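PDB 3C2G: Sys-1 protein, which acts as a beta-catenin-type transcriptional coregulator in the Wnt asymmetry pathway, binding the TCF factor POP-1 directly through an armadillo-repeat domain. Local coordinates for residues 188-191 against 192-196; 234-237 against 238-241; 253-256 against 257-261; 299-302 against 303-307. All blocks are in the same frame, centred on the assembly; numbering follows the deposited sequence.

Contact 1: residues 188-191 against 192-196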
# COMPACT_ATOMS: atom_id res chain seq x y z
N PRO A 188 -20.45 10.14 5.03
CA PRO A 188 -19.17 9.91 4.35
C PRO A 188 -18.17 11.06 4.49
O PRO A 188 -16.96 10.82 4.54
CB PRO A 188 -19.57 9.73 2.88
CG PRO A 188 -20.96 9.23 2.94
CD PRO A 188 -21.60 9.92 4.13
N ALA A 189 -18.67 12.29 4.55
CA ALA A 189 -17.83 13.47 4.72
C ALA A 189 -16.95 13.40 5.96
O ALA A 189 -15.88 13.99 5.99
CB ALA A 189 -18.68 14.73 4.75
N ILE A 190 -17.41 12.68 6.99
CA ILE A 190 -16.58 12.43 8.16
C ILE A 190 -15.24 11.80 7.78
O ILE A 190 -14.22 12.11 8.38
CB ILE A 190 -17.33 11.58 9.20
CG1 ILE A 190 -18.37 12.45 9.91
CG2 ILE A 190 -16.38 11.01 10.23
CD1 ILE A 190 -19.60 11.70 10.34
N PHE A 191 -15.25 10.94 6.76
CA PHE A 191 -14.01 10.36 6.27
C PHE A 191 -13.16 11.36 5.52
O PHE A 191 -11.96 11.45 5.74
CB PHE A 191 -14.29 9.10 5.43
CG PHE A 191 -14.84 7.96 6.23
CD1 PHE A 191 -14.00 7.16 6.99
CD2 PHE A 191 -16.21 7.70 6.24
CE1 PHE A 191 -14.51 6.11 7.75
CE2 PHE A 191 -16.74 6.66 6.99
CZ PHE A 191 -15.89 5.85 7.75
N ILE A 192 -13.80 12.11 4.62
CA ILE A 192 -13.11 13.16 3.85
C ILE A 192 -12.32 14.10 4.76
O ILE A 192 -11.16 14.39 4.49
CB ILE A 192 -14.11 13.95 2.98
CG1 ILE A 192 -14.84 13.00 2.00
CG2 ILE A 192 -13.40 15.06 2.22
CD1 ILE A 192 -13.92 12.18 1.07
N ILE A 193 -12.94 14.53 5.85
CA ILE A 193 -12.33 15.46 6.80
C ILE A 193 -11.16 14.83 7.57
O ILE A 193 -10.09 15.44 7.67
CB ILE A 193 -13.38 16.03 7.78
CG1 ILE A 193 -14.45 16.81 7.01
CG2 ILE A 193 -12.72 16.92 8.82
CD1 ILE A 193 -15.77 16.90 7.71
N PHE A 194 -11.36 13.64 8.12
CA PHE A 194 -10.26 12.88 8.73
C PHE A 194 -9.10 12.70 7.76
O PHE A 194 -7.96 13.00 8.10
CB PHE A 194 -10.74 11.51 9.24
CG PHE A 194 -11.19 11.53 10.66
CD1 PHE A 194 -10.32 11.93 11.67
CD2 PHE A 194 -12.47 11.14 10.99
CE1 PHE A 194 -10.73 11.96 13.01
CE2 PHE A 194 -12.89 11.16 12.33
CZ PHE A 194 -12.02 11.57 13.33
N ARG A 195 -9.39 12.27 6.55
CA ARG A 195 -8.34 12.12 5.56
C ARG A 195 -7.57 13.42 5.40
O ARG A 195 -6.35 13.42 5.33
CB ARG A 195 -8.93 11.67 4.23
CG ARG A 195 -7.90 11.45 3.13
CD ARG A 195 -8.57 11.00 1.84
NE ARG A 195 -7.58 10.69 0.81
CZ ARG A 195 -7.06 9.48 0.61
NH1 ARG A 195 -7.44 8.46 1.37
NH2 ARG A 195 -6.16 9.30 -0.35
N PHE A 196 -8.31 14.53 5.37
CA PHE A 196 -7.76 15.83 5.06
C PHE A 196 -6.86 16.38 6.16
O PHE A 196 -5.80 16.92 5.86
CB PHE A 196 -8.92 16.80 4.74
CG PHE A 196 -8.49 18.21 4.44
CD1 PHE A 196 -7.88 18.53 3.23
CD2 PHE A 196 -8.71 19.22 5.38
CE1 PHE A 196 -7.47 19.84 2.96
CE2 PHE A 196 -8.32 20.54 5.11
CZ PHE A 196 -7.69 20.84 3.89
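Ile-190 and Phe-194, one helical turn apart, make the side-chain contact in the first turns of helix 189-198 of the armadillo-repeat domain. The two lie alongside and point the same way, with CG2 of Ile-190 4.0 Å from CD2 of Phe-194. The branching of Ile-190 explains the touch: CG1 sits beside its own backbone N (chi1 -75°), which leaves CG2 as the methyl reaching the ring. The ring also slants past the Ile-190 carbonyl, its CD2 3.3 Å from Ile-190 O, and stacks edge-to-face with Phe-208.

The backbone bonds are those of an alpha helix settling in. Ile-192 N reaches Pro-188 O only weakly, whereas Ile-193 N bonds to Ala-189 O at 3.0 Å and Arg-195 N to Phe-191 O at 2.8 Å. Phe-194 N bonds to Ile-190 O at 3.3 Å, straight at the N-H but tilted from the carbonyl plane. Asn-187 OD1 takes the N-H of Ala-189, just ahead of these turns.

Replacing Phe-194 with an alanine would probably leave CG2 of Ile-190 without its aromatic neighbour and deprive Phe-208 of its edge-to-face partner.

Among its neighbours, the helix is covered on several sides. Ala-189, Ile-190 and Ile-193 pack on phenylalanines of helix 134-150, and Phe-191 and Ile-192 lean on Arg-262 of helix 251-270. Arg-195 extends to a salt bridge with Asp-265 of that same helix.

Contact 2: residues 234-237 against 238-241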
# COMPACT_ATOMS: atom_id res chain seq x y z
N GLY A 234 -19.34 -3.85 13.21
CA GLY A 234 -20.72 -3.41 13.27
C GLY A 234 -21.38 -3.32 11.90
O GLY A 234 -22.50 -3.77 11.73
N SER A 235 -20.69 -2.75 10.92
CA SER A 235 -21.24 -2.69 9.57
C SER A 235 -21.32 -4.09 8.96
O SER A 235 -22.34 -4.44 8.34
CB SER A 235 -20.42 -1.78 8.65
OG SER A 235 -20.26 -0.47 9.20
N TYR A 236 -20.27 -4.89 9.16
CA TYR A 236 -20.29 -6.24 8.62
C TYR A 236 -21.48 -7.01 9.18
O TYR A 236 -22.20 -7.67 8.45
CB TYR A 236 -18.99 -7.01 8.89
CG TYR A 236 -19.10 -8.42 8.37
CD1 TYR A 236 -19.09 -8.67 6.99
CD2 TYR A 236 -19.29 -9.49 9.23
CE1 TYR A 236 -19.25 -9.95 6.50
CE2 TYR A 236 -19.43 -10.77 8.75
CZ TYR A 236 -19.41 -11.00 7.38
OH TYR A 236 -19.55 -12.29 6.91
N ARG A 237 -21.72 -6.87 10.48
CA ARG A 237 -22.82 -7.56 11.10
C ARG A 237 -24.15 -7.27 10.42
O ARG A 237 -25.00 -8.15 10.36
CB ARG A 237 -22.89 -7.23 12.58
CG ARG A 237 -21.97 -8.09 13.43
CD ARG A 237 -22.11 -7.77 14.88
NE ARG A 237 -21.84 -8.96 15.68
CZ ARG A 237 -22.09 -9.07 16.99
NH1 ARG A 237 -22.62 -8.05 17.66
NH2 ARG A 237 -21.81 -10.20 17.61
N LEU A 238 -24.32 -6.06 9.91
CA LEU A 238 -25.61 -5.65 9.36
C LEU A 238 -25.78 -6.02 7.90
O LEU A 238 -26.90 -6.16 7.42
CB LEU A 238 -25.83 -4.15 9.55
CG LEU A 238 -26.03 -3.69 11.00
CD1 LEU A 238 -25.80 -2.17 11.09
CD2 LEU A 238 -27.39 -4.07 11.54
N ILE A 239 -24.66 -6.17 7.20
CA ILE A 239 -24.72 -6.53 5.79
C ILE A 239 -24.56 -8.03 5.56
O ILE A 239 -24.90 -8.54 4.49
CB ILE A 239 -23.68 -5.75 4.94
CG1 ILE A 239 -22.25 -6.18 5.25
CG2 ILE A 239 -23.84 -4.25 5.13
CD1 ILE A 239 -21.27 -5.77 4.18
N ALA A 240 -24.08 -8.74 6.59
CA ALA A 240 -23.60 -10.12 6.46
C ALA A 240 -24.59 -11.04 5.76
O ALA A 240 -24.22 -11.73 4.80
CB ALA A 240 -23.19 -10.68 7.80
N GLY A 241 -25.83 -11.06 6.22
CA GLY A 241 -26.84 -11.90 5.58
C GLY A 241 -27.46 -11.33 4.30
O GLY A 241 -28.17 -12.05 3.60
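Tyr-236 and Ala-240 meet as methyl over ring where helix 224-239, one of the helices of the armadillo-repeat domain, runs out. The CB of Ala-240 stands over one face of the tyrosine ring in a CH-pi contact, 4.0 Å from the Tyr-236 ring centroid and 21° off its normal. It is displaced toward the rim, on the side of the phenol carbon, with Tyr-236 CZ the nearest ring atom at 3.8 Å. What brings the ring there is the first torsion of Tyr-236: CG stands opposite the backbone N (chi1 178°), which places the side chain beside its own carbonyl carbon, on the side of the residues that follow. Ile-239 comes at the same ring obliquely and more loosely through CG1. Farther out, the tyrosine side chain touches Thr-291 and Val-292 of helix 285-292.

Leu-238 turns another way. Its CG and CD1 lie close to Gly-234 O, and the side chain goes on to His-182 and Pro-183 in a loop. Ile-239 packs on Leu-253 and Leu-256 of helix 251-270.

The backbone beneath these groups shows the helix giving way. Ala-240 N and Ile-239 N both reach Tyr-236 O only weakly, and Leu-238 N makes a weak bond to Gly-234 O. Ser-235 O is gripped by two better donors: Ile-239 N arrives nearly end-on to the carbonyl at 3.1 Å, while Leu-238 N, 3.0 Å from Ser-235 O, sits well above the carbonyl plane.

Contact 3: residues 253-256 against 257-261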
# COMPACT_ATOMS: atom_id res chain seq x y z
N LEU A 253 -27.61 -0.83 2.21
CA LEU A 253 -26.51 -1.77 1.99
C LEU A 253 -25.34 -1.10 1.29
O LEU A 253 -24.19 -1.30 1.66
CB LEU A 253 -26.99 -2.99 1.19
CG LEU A 253 -25.99 -3.99 0.59
CD1 LEU A 253 -25.15 -4.68 1.68
CD2 LEU A 253 -26.68 -5.04 -0.30
N ALA A 254 -25.63 -0.27 0.29
CA ALA A 254 -24.60 0.48 -0.43
C ALA A 254 -23.85 1.40 0.51
O ALA A 254 -22.65 1.58 0.37
CB ALA A 254 -25.20 1.29 -1.56
N HIS A 255 -24.55 1.96 1.47
CA HIS A 255 -23.95 2.93 2.36
C HIS A 255 -23.02 2.24 3.35
O HIS A 255 -21.95 2.75 3.67
CB HIS A 255 -25.04 3.73 3.10
CG HIS A 255 -24.51 4.55 4.23
ND1 HIS A 255 -24.62 4.15 5.55
CD2 HIS A 255 -23.82 5.71 4.24
CE1 HIS A 255 -24.03 5.05 6.32
NE2 HIS A 255 -23.55 6.01 5.56
N LEU A 256 -23.44 1.08 3.84
CA LEU A 256 -22.64 0.32 4.79
C LEU A 256 -21.38 -0.26 4.15
O LEU A 256 -20.33 -0.26 4.76
CB LEU A 256 -23.47 -0.75 5.48
CG LEU A 256 -24.50 -0.25 6.51
CD1 LEU A 256 -25.35 -1.39 7.01
CD2 LEU A 256 -23.87 0.49 7.70
N ILE A 257 -21.49 -0.72 2.90
CA ILE A 257 -20.34 -1.25 2.19
C ILE A 257 -19.32 -0.14 2.08
O ILE A 257 -18.12 -0.33 2.37
CB ILE A 257 -20.72 -1.79 0.79
CG1 ILE A 257 -21.37 -3.17 0.92
CG2 ILE A 257 -19.49 -1.85 -0.14
CD1 ILE A 257 -22.04 -3.67 -0.36
N GLN A 258 -19.81 1.02 1.67
CA GLN A 258 -18.97 2.21 1.50
C GLN A 258 -18.35 2.64 2.84
O GLN A 258 -17.19 3.04 2.88
CB GLN A 258 -19.79 3.34 0.85
CG GLN A 258 -19.03 4.17 -0.21
CD GLN A 258 -18.47 3.36 -1.40
OE1 GLN A 258 -19.11 2.42 -1.91
NE2 GLN A 258 -17.27 3.73 -1.84
N VAL A 259 -19.11 2.53 3.93
CA VAL A 259 -18.56 2.79 5.25
C VAL A 259 -17.37 1.86 5.57
O VAL A 259 -16.36 2.29 6.13
CB VAL A 259 -19.63 2.67 6.35
CG1 VAL A 259 -18.98 2.53 7.74
CG2 VAL A 259 -20.57 3.86 6.32
N ILE A 260 -17.49 0.58 5.20
CA ILE A 260 -16.41 -0.38 5.42
C ILE A 260 -15.16 -0.06 4.58
O ILE A 260 -14.03 -0.13 5.07
CB ILE A 260 -16.91 -1.81 5.12
CG1 ILE A 260 -17.90 -2.26 6.18
CG2 ILE A 260 -15.73 -2.79 4.98
CD1 ILE A 260 -18.85 -3.31 5.67
N ILE A 261 -15.38 0.29 3.32
CA ILE A 261 -14.31 0.63 2.41
C ILE A 261 -13.54 1.88 2.85
O ILE A 261 -12.32 1.90 2.83
CB ILE A 261 -14.83 0.77 0.95
CG1 ILE A 261 -15.28 -0.61 0.44
CG2 ILE A 261 -13.77 1.38 0.06
CD1 ILE A 261 -15.95 -0.62 -0.93
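His-255 holds CG opposite its backbone N (chi1 168°), while Val-259 has CG1 anti to its own N (chi1 163°), which leaves CG2 beside that N and over the imidazole. The pair sits one turn apart on helix 251-270 of the armadillo-repeat domain. CG2 of Val-259 makes a CH-pi contact, 3.9 Å from the His-255 ring centroid and offset toward CE1. Ring rotation is further fixed by His-255 NE2, hydrogen-bonded to the backbone O of Ile-186.

A second pair, Leu-253 and Ile-257, crosses obliquely around the helix from the first, CD1 of one lying 3.9 Å from CD1 of the other. Both are buried, and Leu-253 continues onto Ile-239 of helix 224-239. With an alanine at Ile-257, CD1 of Leu-253 would probably lose its neighbour and a gap would be likely to open beside it.

Four regular i to i+4 bonds carry the side chains. Ile-257 N bonds to Leu-253 O at 3.0 Å and Ile-260 N to Leu-256 O at the same length, with Gln-258 N on Ala-254 O somewhat longer. The last, from Val-259 N to His-255 O, is 2.9 Å, and CG2 of Val-259 rests 3.2 Å from that same His-255 oxygen.

Contact 4: residues 299-302 against 303-307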
# COMPACT_ATOMS: atom_id res chain seq x y z
N ASP A 299 -15.14 -4.48 -4.54
CA ASP A 299 -14.49 -3.26 -4.08
C ASP A 299 -14.10 -3.43 -2.63
O ASP A 299 -13.01 -3.06 -2.21
CB ASP A 299 -15.41 -2.04 -4.25
CG ASP A 299 -15.50 -1.57 -5.70
OD1 ASP A 299 -14.53 -1.79 -6.47
OD2 ASP A 299 -16.53 -0.97 -6.08
N LEU A 300 -15.02 -4.02 -1.87
CA LEU A 300 -14.80 -4.26 -0.46
C LEU A 300 -13.64 -5.26 -0.30
O LEU A 300 -12.73 -5.03 0.48
CB LEU A 300 -16.10 -4.77 0.18
CG LEU A 300 -16.16 -4.96 1.70
CD1 LEU A 300 -17.57 -5.23 2.14
CD2 LEU A 300 -15.29 -6.14 2.10
N ILE A 301 -13.66 -6.35 -1.08
CA ILE A 301 -12.58 -7.33 -1.02
C ILE A 301 -11.23 -6.72 -1.42
O ILE A 301 -10.23 -6.90 -0.71
CB ILE A 301 -12.92 -8.62 -1.82
CG1 ILE A 301 -14.11 -9.34 -1.16
CG2 ILE A 301 -11.70 -9.56 -1.91
CD1 ILE A 301 -14.86 -10.28 -2.07
N ARG A 302 -11.20 -5.98 -2.53
CA ARG A 302 -9.97 -5.28 -2.93
C ARG A 302 -9.40 -4.40 -1.83
O ARG A 302 -8.19 -4.36 -1.63
CB ARG A 302 -10.18 -4.43 -4.20
CG ARG A 302 -9.93 -5.17 -5.49
CD ARG A 302 -9.81 -4.21 -6.68
NE ARG A 302 -11.11 -3.70 -7.09
CZ ARG A 302 -11.96 -4.35 -7.90
NH1 ARG A 302 -11.64 -5.55 -8.38
NH2 ARG A 302 -13.13 -3.80 -8.22
N ALA A 303 -10.28 -3.69 -1.12
CA ALA A 303 -9.82 -2.72 -0.15
C ALA A 303 -9.32 -3.38 1.14
O ALA A 303 -8.38 -2.90 1.74
CB ALA A 303 -10.91 -1.70 0.15
N GLY A 304 -9.97 -4.46 1.54
CA GLY A 304 -9.55 -5.25 2.70
C GLY A 304 -8.19 -5.90 2.48
O GLY A 304 -7.32 -5.84 3.36
N CYS A 305 -8.01 -6.49 1.31
CA CYS A 305 -6.76 -7.17 0.96
C CYS A 305 -5.57 -6.21 0.83
O CYS A 305 -4.45 -6.55 1.22
CB CYS A 305 -6.95 -8.06 -0.27
SG CYS A 305 -8.09 -9.48 0.07
N LYS A 306 -5.84 -5.01 0.33
CA LYS A 306 -4.86 -3.91 0.28
C LYS A 306 -4.32 -3.58 1.67
O LYS A 306 -3.11 -3.43 1.85
CB LYS A 306 -5.53 -2.67 -0.32
CG LYS A 306 -4.60 -1.52 -0.70
CD LYS A 306 -5.43 -0.24 -0.97
CE LYS A 306 -4.60 0.93 -1.56
NZ LYS A 306 -3.30 1.22 -0.85
N LEU A 307 -5.21 -3.48 2.65
CA LEU A 307 -4.83 -3.24 4.02
C LEU A 307 -4.08 -4.43 4.66
O LEU A 307 -3.13 -4.24 5.40
CB LEU A 307 -6.06 -2.84 4.85
CG LEU A 307 -5.82 -2.44 6.32
CD1 LEU A 307 -4.88 -1.24 6.48
CD2 LEU A 307 -7.15 -2.22 7.07
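Ile-301 and Cys-305 touch one turn apart on helix 298-311 of the armadillo-repeat domain, CG2 of the isoleucine lying 4.1 Å from SG of the cysteine. The sulfur is carried beside its own backbone N (chi1 -67°), which sets it close to the Ile-301 carbonyl, SG to O 3.4 Å. The same carbonyl accepts the N-H of Cys-305 at 3.0 Å, nearly in line with the C=O bond.

Around this pair the backbone keeps the helix regular. Gly-304 N meets Leu-300 O at 3.0 Å, Lys-306 N reaches Arg-302 O, and Ala-303 N bonds to Asp-299 O, with a second, weak bond to Leu-300 O.

Next outward is a charged pair three residues apart. Arg-302, bent at chi3 (-76°), folds back so that NH2 bonds to OD1 of Asp-299 at 3.0 Å, on the anti side of the carboxylate and out of both group planes. Helix 339-352 flanks the first shell, Val-341 against Ile-301 and Ser-344 against Cys-305, while Asp-338 offers Arg-302 a long, weak second ion pair.

Chemically, the turn divides into a buried apolar strip at Ile-301 and Cys-305 and a more exposed salt bridge, whose opposite charges probably help restrain the long arginine chain along the helix surface.

The four contacts come in series along the chain, each within a single helix of the armadillo-repeat domain: contact 1 on helix 189-198, contact 2 on 224-239, contact 3 on 251-270 and contact 4 on 298-311. Contact 3 joins the set, touching all the others. Its centre is about 10 Å from that of contact 2, where Ile-239 and Ser-235 of helix 224-239 pack on the next helix, about 13 Å from contact 4 and about 15 Å from contact 1. Contacts 1 and 4 do not touch, their nearest atoms about 9 Å apart. Side chains of helix 251-270 thus link 224-239 and 298-311, and Phe-191 brings in 189-198, consistent with stacked armadillo helices.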